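Local coordinates for protein NEQ011 (Nanoarchaeum equitans Kin4-M, PDB 6GQ8) that probably reduces superoxide at a mononuclear iron centre held by four histidines and one cysteine, as in other superoxide reductases of the desulfoferrodoxin family, at residues 1-14 with 93-107. Sequence-based numbering, arbitrary orientation.
With FE (Fe (III) ion), chain E.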
# COMPACT_ATOMS: atom_id res chain seq x y z
N MET A 1 -8.04 -20.41 0.09
CA MET A 1 -7.46 -19.17 -0.41
C MET A 1 -6.13 -18.87 0.27
O MET A 1 -5.09 -18.79 -0.38
CB MET A 1 -8.44 -18.00 -0.21
CG MET A 1 -7.97 -16.69 -0.82
SD MET A 1 -8.91 -15.26 -0.23
CE MET A 1 -8.02 -13.94 -1.04
N ILE A 2 -6.17 -18.72 1.59
CA ILE A 2 -4.98 -18.50 2.40
C ILE A 2 -4.46 -19.85 2.87
O ILE A 2 -5.23 -20.67 3.39
CB ILE A 2 -5.27 -17.58 3.59
CG1 ILE A 2 -6.21 -16.44 3.20
CG2 ILE A 2 -3.97 -17.03 4.15
CD1 ILE A 2 -5.54 -15.33 2.42
N LYS A 3 -3.17 -20.10 2.69
CA LYS A 3 -2.56 -21.35 3.13
C LYS A 3 -2.00 -21.19 4.53
O LYS A 3 -1.17 -20.30 4.78
CB LYS A 3 -1.46 -21.81 2.17
CG LYS A 3 -1.95 -22.17 0.78
CD LYS A 3 -0.78 -22.51 -0.11
CE LYS A 3 -1.18 -22.62 -1.57
NZ LYS A 3 0.01 -22.89 -2.43
N THR A 4 -2.42 -22.06 5.44
CA THR A 4 -1.98 -22.04 6.83
C THR A 4 -0.89 -23.05 7.11
O THR A 4 -0.24 -22.96 8.16
CB THR A 4 -3.17 -22.29 7.77
OG1 THR A 4 -3.74 -23.57 7.48
CG2 THR A 4 -4.23 -21.22 7.60
N GLU A 5 -0.69 -24.01 6.22
CA GLU A 5 0.34 -25.02 6.40
C GLU A 5 1.72 -24.37 6.38
O GLU A 5 1.96 -23.43 5.62
CB GLU A 5 0.24 -26.06 5.28
CG GLU A 5 -1.16 -26.63 5.09
CD GLU A 5 -1.20 -27.79 4.12
OE1 GLU A 5 -0.38 -27.81 3.18
OE2 GLU A 5 -2.06 -28.68 4.30
N TYR A 6 2.61 -24.86 7.23
CA TYR A 6 3.95 -24.31 7.29
C TYR A 6 4.72 -24.64 6.01
O TYR A 6 4.62 -25.74 5.48
CB TYR A 6 4.71 -24.84 8.51
CG TYR A 6 6.17 -24.43 8.52
CD1 TYR A 6 6.54 -23.14 8.88
CD2 TYR A 6 7.16 -25.32 8.15
CE1 TYR A 6 7.87 -22.76 8.88
CE2 TYR A 6 8.49 -24.95 8.15
CZ TYR A 6 8.84 -23.67 8.51
OH TYR A 6 10.17 -23.29 8.52
N ASN A 7 5.50 -23.67 5.54
CA ASN A 7 6.32 -23.84 4.35
C ASN A 7 7.60 -23.03 4.49
O ASN A 7 7.54 -21.80 4.64
CB ASN A 7 5.55 -23.42 3.09
CG ASN A 7 6.33 -23.67 1.82
OD1 ASN A 7 7.16 -22.86 1.42
ND2 ASN A 7 6.07 -24.81 1.18
N PRO A 8 8.77 -23.67 4.47
CA PRO A 8 10.02 -22.93 4.72
C PRO A 8 10.27 -21.78 3.76
O PRO A 8 10.92 -20.80 4.15
CB PRO A 8 11.10 -24.02 4.59
CG PRO A 8 10.37 -25.30 4.85
CD PRO A 8 9.00 -25.11 4.28
N LYS A 9 9.78 -21.87 2.53
CA LYS A 9 10.06 -20.83 1.54
C LYS A 9 9.03 -19.71 1.55
O LYS A 9 9.35 -18.59 1.15
CB LYS A 9 10.12 -21.44 0.13
CG LYS A 9 11.46 -22.07 -0.22
CD LYS A 9 11.49 -22.52 -1.67
CE LYS A 9 12.87 -23.00 -2.08
NZ LYS A 9 12.92 -23.39 -3.52
N HIS A 10 7.80 -19.98 2.00
CA HIS A 10 6.71 -19.03 1.85
C HIS A 10 6.10 -18.55 3.17
O HIS A 10 5.48 -17.48 3.18
CB HIS A 10 5.58 -19.63 1.00
CG HIS A 10 5.98 -19.94 -0.41
ND1 HIS A 10 6.35 -21.20 -0.82
CD2 HIS A 10 6.05 -19.15 -1.51
CE1 HIS A 10 6.64 -21.17 -2.11
NE2 HIS A 10 6.47 -19.94 -2.55
N SER A 11 6.24 -19.29 4.26
CA SER A 11 5.58 -18.92 5.50
C SER A 11 6.24 -17.69 6.11
O SER A 11 7.47 -17.66 6.27
CB SER A 11 5.60 -20.07 6.50
OG SER A 11 4.77 -21.13 6.08
N PRO A 12 5.47 -16.65 6.46
CA PRO A 12 6.05 -15.47 7.13
C PRO A 12 6.31 -15.75 8.60
O PRO A 12 5.38 -15.85 9.40
CB PRO A 12 4.97 -14.40 6.93
CG PRO A 12 3.70 -15.16 6.82
CD PRO A 12 4.04 -16.48 6.16
N ILE A 13 7.59 -15.89 8.96
CA ILE A 13 7.96 -16.23 10.33
C ILE A 13 7.92 -14.97 11.18
O ILE A 13 8.50 -13.94 10.82
CB ILE A 13 9.35 -16.89 10.36
CG1 ILE A 13 9.35 -18.17 9.53
CG2 ILE A 13 9.76 -17.18 11.80
CD1 ILE A 13 8.26 -19.15 9.93
N ILE A 14 7.27 -15.06 12.34
CA ILE A 14 7.10 -13.93 13.25
C ILE A 14 8.03 -14.12 14.45
O ILE A 14 8.05 -15.20 15.05
CB ILE A 14 5.64 -13.80 13.71
CG1 ILE A 14 4.70 -13.69 12.51
CG2 ILE A 14 5.48 -12.60 14.63
CD1 ILE A 14 3.24 -13.89 12.87
N ALA A 93 0.42 -12.81 10.47
CA ALA A 93 1.17 -12.33 9.33
C ALA A 93 0.65 -13.01 8.07
O ALA A 93 0.47 -14.23 8.05
CB ALA A 93 2.67 -12.60 9.49
N ILE A 94 0.40 -12.22 7.04
CA ILE A 94 -0.06 -12.70 5.75
C ILE A 94 0.91 -12.20 4.70
O ILE A 94 1.13 -10.99 4.59
CB ILE A 94 -1.49 -12.24 5.43
CG1 ILE A 94 -2.48 -12.78 6.47
CG2 ILE A 94 -1.90 -12.65 4.02
CD1 ILE A 94 -3.92 -12.43 6.18
N SER A 95 1.50 -13.12 3.94
CA SER A 95 2.46 -12.77 2.91
C SER A 95 1.98 -13.28 1.56
O SER A 95 1.21 -14.25 1.49
CB SER A 95 3.84 -13.37 3.23
OG SER A 95 3.77 -14.78 3.27
N TYR A 96 2.43 -12.63 0.50
CA TYR A 96 1.98 -12.93 -0.85
C TYR A 96 3.17 -13.21 -1.75
O TYR A 96 4.11 -12.41 -1.81
CB TYR A 96 1.16 -11.78 -1.44
CG TYR A 96 0.80 -11.96 -2.90
CD1 TYR A 96 -0.14 -12.90 -3.29
CD2 TYR A 96 1.39 -11.18 -3.88
CE1 TYR A 96 -0.48 -13.07 -4.62
CE2 TYR A 96 1.06 -11.34 -5.22
CZ TYR A 96 0.12 -12.29 -5.58
OH TYR A 96 -0.21 -12.46 -6.91
N CYS A 97 3.13 -14.35 -2.44
CA CYS A 97 4.09 -14.69 -3.47
C CYS A 97 3.41 -14.59 -4.83
O CYS A 97 2.25 -15.00 -4.98
CB CYS A 97 4.65 -16.10 -3.27
SG CYS A 97 5.61 -16.73 -4.66
N THR A 98 4.11 -14.01 -5.80
CA THR A 98 3.50 -13.74 -7.10
C THR A 98 3.15 -15.00 -7.88
O THR A 98 2.43 -14.91 -8.88
CB THR A 98 4.43 -12.87 -7.95
OG1 THR A 98 5.71 -13.51 -8.08
CG2 THR A 98 4.61 -11.50 -7.30
N LEU A 99 3.62 -16.17 -7.45
CA LEU A 99 3.28 -17.43 -8.11
C LEU A 99 2.52 -18.40 -7.22
O LEU A 99 1.72 -19.18 -7.74
CB LEU A 99 4.55 -18.13 -8.63
CG LEU A 99 5.28 -17.48 -9.80
CD1 LEU A 99 6.41 -18.38 -10.28
CD2 LEU A 99 4.33 -17.17 -10.94
N HIS A 100 2.74 -18.38 -5.90
CA HIS A 100 2.21 -19.41 -5.02
C HIS A 100 1.21 -18.86 -4.00
O HIS A 100 0.99 -19.49 -2.96
CB HIS A 100 3.35 -20.15 -4.34
CG HIS A 100 4.34 -20.74 -5.30
ND1 HIS A 100 5.59 -20.20 -5.50
CD2 HIS A 100 4.23 -21.79 -6.14
CE1 HIS A 100 6.23 -20.91 -6.42
NE2 HIS A 100 5.42 -21.88 -6.82
N GLY A 101 0.62 -17.70 -4.27
CA GLY A 101 -0.53 -17.27 -3.51
C GLY A 101 -0.18 -16.70 -2.15
O GLY A 101 0.91 -16.15 -1.93
N LEU A 102 -1.12 -16.83 -1.22
CA LEU A 102 -1.06 -16.21 0.10
C LEU A 102 -0.77 -17.25 1.17
O LEU A 102 -1.23 -18.39 1.10
CB LEU A 102 -2.37 -15.49 0.41
CG LEU A 102 -2.71 -14.34 -0.53
CD1 LEU A 102 -4.22 -14.15 -0.65
CD2 LEU A 102 -2.05 -13.07 -0.05
N TRP A 103 -0.02 -16.83 2.19
CA TRP A 103 0.40 -17.69 3.28
C TRP A 103 0.22 -16.96 4.60
O TRP A 103 0.49 -15.76 4.69
CB TRP A 103 1.86 -18.12 3.11
CG TRP A 103 2.13 -18.86 1.83
CD1 TRP A 103 2.30 -18.31 0.59
CD2 TRP A 103 2.25 -20.27 1.67
NE1 TRP A 103 2.52 -19.30 -0.33
CE2 TRP A 103 2.49 -20.52 0.30
CE3 TRP A 103 2.17 -21.36 2.54
CZ2 TRP A 103 2.67 -21.80 -0.21
CZ3 TRP A 103 2.34 -22.63 2.04
CH2 TRP A 103 2.59 -22.84 0.67
N LYS A 104 -0.22 -17.69 5.63
CA LYS A 104 -0.56 -17.11 6.92
C LYS A 104 0.24 -17.78 8.03
O LYS A 104 0.51 -18.99 7.98
CB LYS A 104 -2.05 -17.26 7.23
CG LYS A 104 -2.50 -16.58 8.51
CD LYS A 104 -3.99 -16.74 8.76
CE LYS A 104 -4.28 -18.09 9.40
NZ LYS A 104 -5.65 -18.17 9.98
N THR A 105 0.63 -16.99 9.03
CA THR A 105 1.25 -17.48 10.25
C THR A 105 0.67 -16.73 11.44
O THR A 105 0.47 -15.52 11.37
CB THR A 105 2.78 -17.30 10.22
OG1 THR A 105 3.34 -18.12 9.18
CG2 THR A 105 3.41 -17.69 11.55
N GLU A 106 0.39 -17.46 12.52
CA GLU A 106 -0.11 -16.88 13.75
C GLU A 106 0.89 -17.13 14.87
O GLU A 106 1.52 -18.19 14.92
CB GLU A 106 -1.48 -17.47 14.12
CG GLU A 106 -2.58 -17.18 13.11
CD GLU A 106 -3.89 -17.88 13.45
OE1 GLU A 106 -3.96 -18.55 14.49
OE2 GLU A 106 -4.85 -17.74 12.66
N LYS A 107 1.03 -16.15 15.76
CA LYS A 107 1.89 -16.29 16.92
C LYS A 107 1.23 -15.63 18.12
O LYS A 107 0.84 -14.46 18.05
CB LYS A 107 3.27 -15.67 16.66
CG LYS A 107 4.32 -16.02 17.69
CD LYS A 107 5.66 -15.41 17.31
CE LYS A 107 6.78 -15.96 18.17
NZ LYS A 107 6.87 -17.44 18.06
FE FE E . 6.95 -18.79 -4.42
O HOH W 1 2.03 -20.36 6.17
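His10, Cys97 and His100 meet on one iron(III) ion, bound by His10 NE2 and His100 ND1 at 2.2 Å each and by Cys97 SG at 2.5 Å; His35 and His41 complete the four-histidine, one-cysteine site of superoxide reductases. His100 binds through ND1, the ring nitrogen nearer its backbone, where His10 binds through NE2. Cys97 SG also accepts a nearly straight bond from Leu99 N, which holds the sulfur from the turn that follows. His10 is steadied at its ring edge: its ND1 donates to Asn7 OD1 at 2.9 Å, leaving NE2 to the metal.

The broad indole of Trp103 fills the second shell through two CH-pi contacts. His10 CB sits over one face, 3.2 Å from the centroid of the five-membered ring, while the extended Lys3 chain lays CD over the opposite face, 3.6 Å from the six-membered centroid; its ammonium reaches Glu56 of the second subunit. With chi1 at -59°, Trp103 CG lies anti to its own carbonyl carbon, and the ring reaches between these two residues. A leucine here would probably leave the His10 and Lys3 methylenes without their flat partner and open a gap between them.

Compact Pro12 wedges against Ala93 CB and Trp103 CB, and Ile14 CD1 packs on Ala93 CB. Lys3 N donates to Leu102 O at 3.0 Å and Lys104 N to Lys3 O at 2.9 Å, joining strand 2-3 in parallel to the edge of the hairpin 89-97/101-108, whereas strand 12-19 crosses to the other sheet, beside strand 22-29.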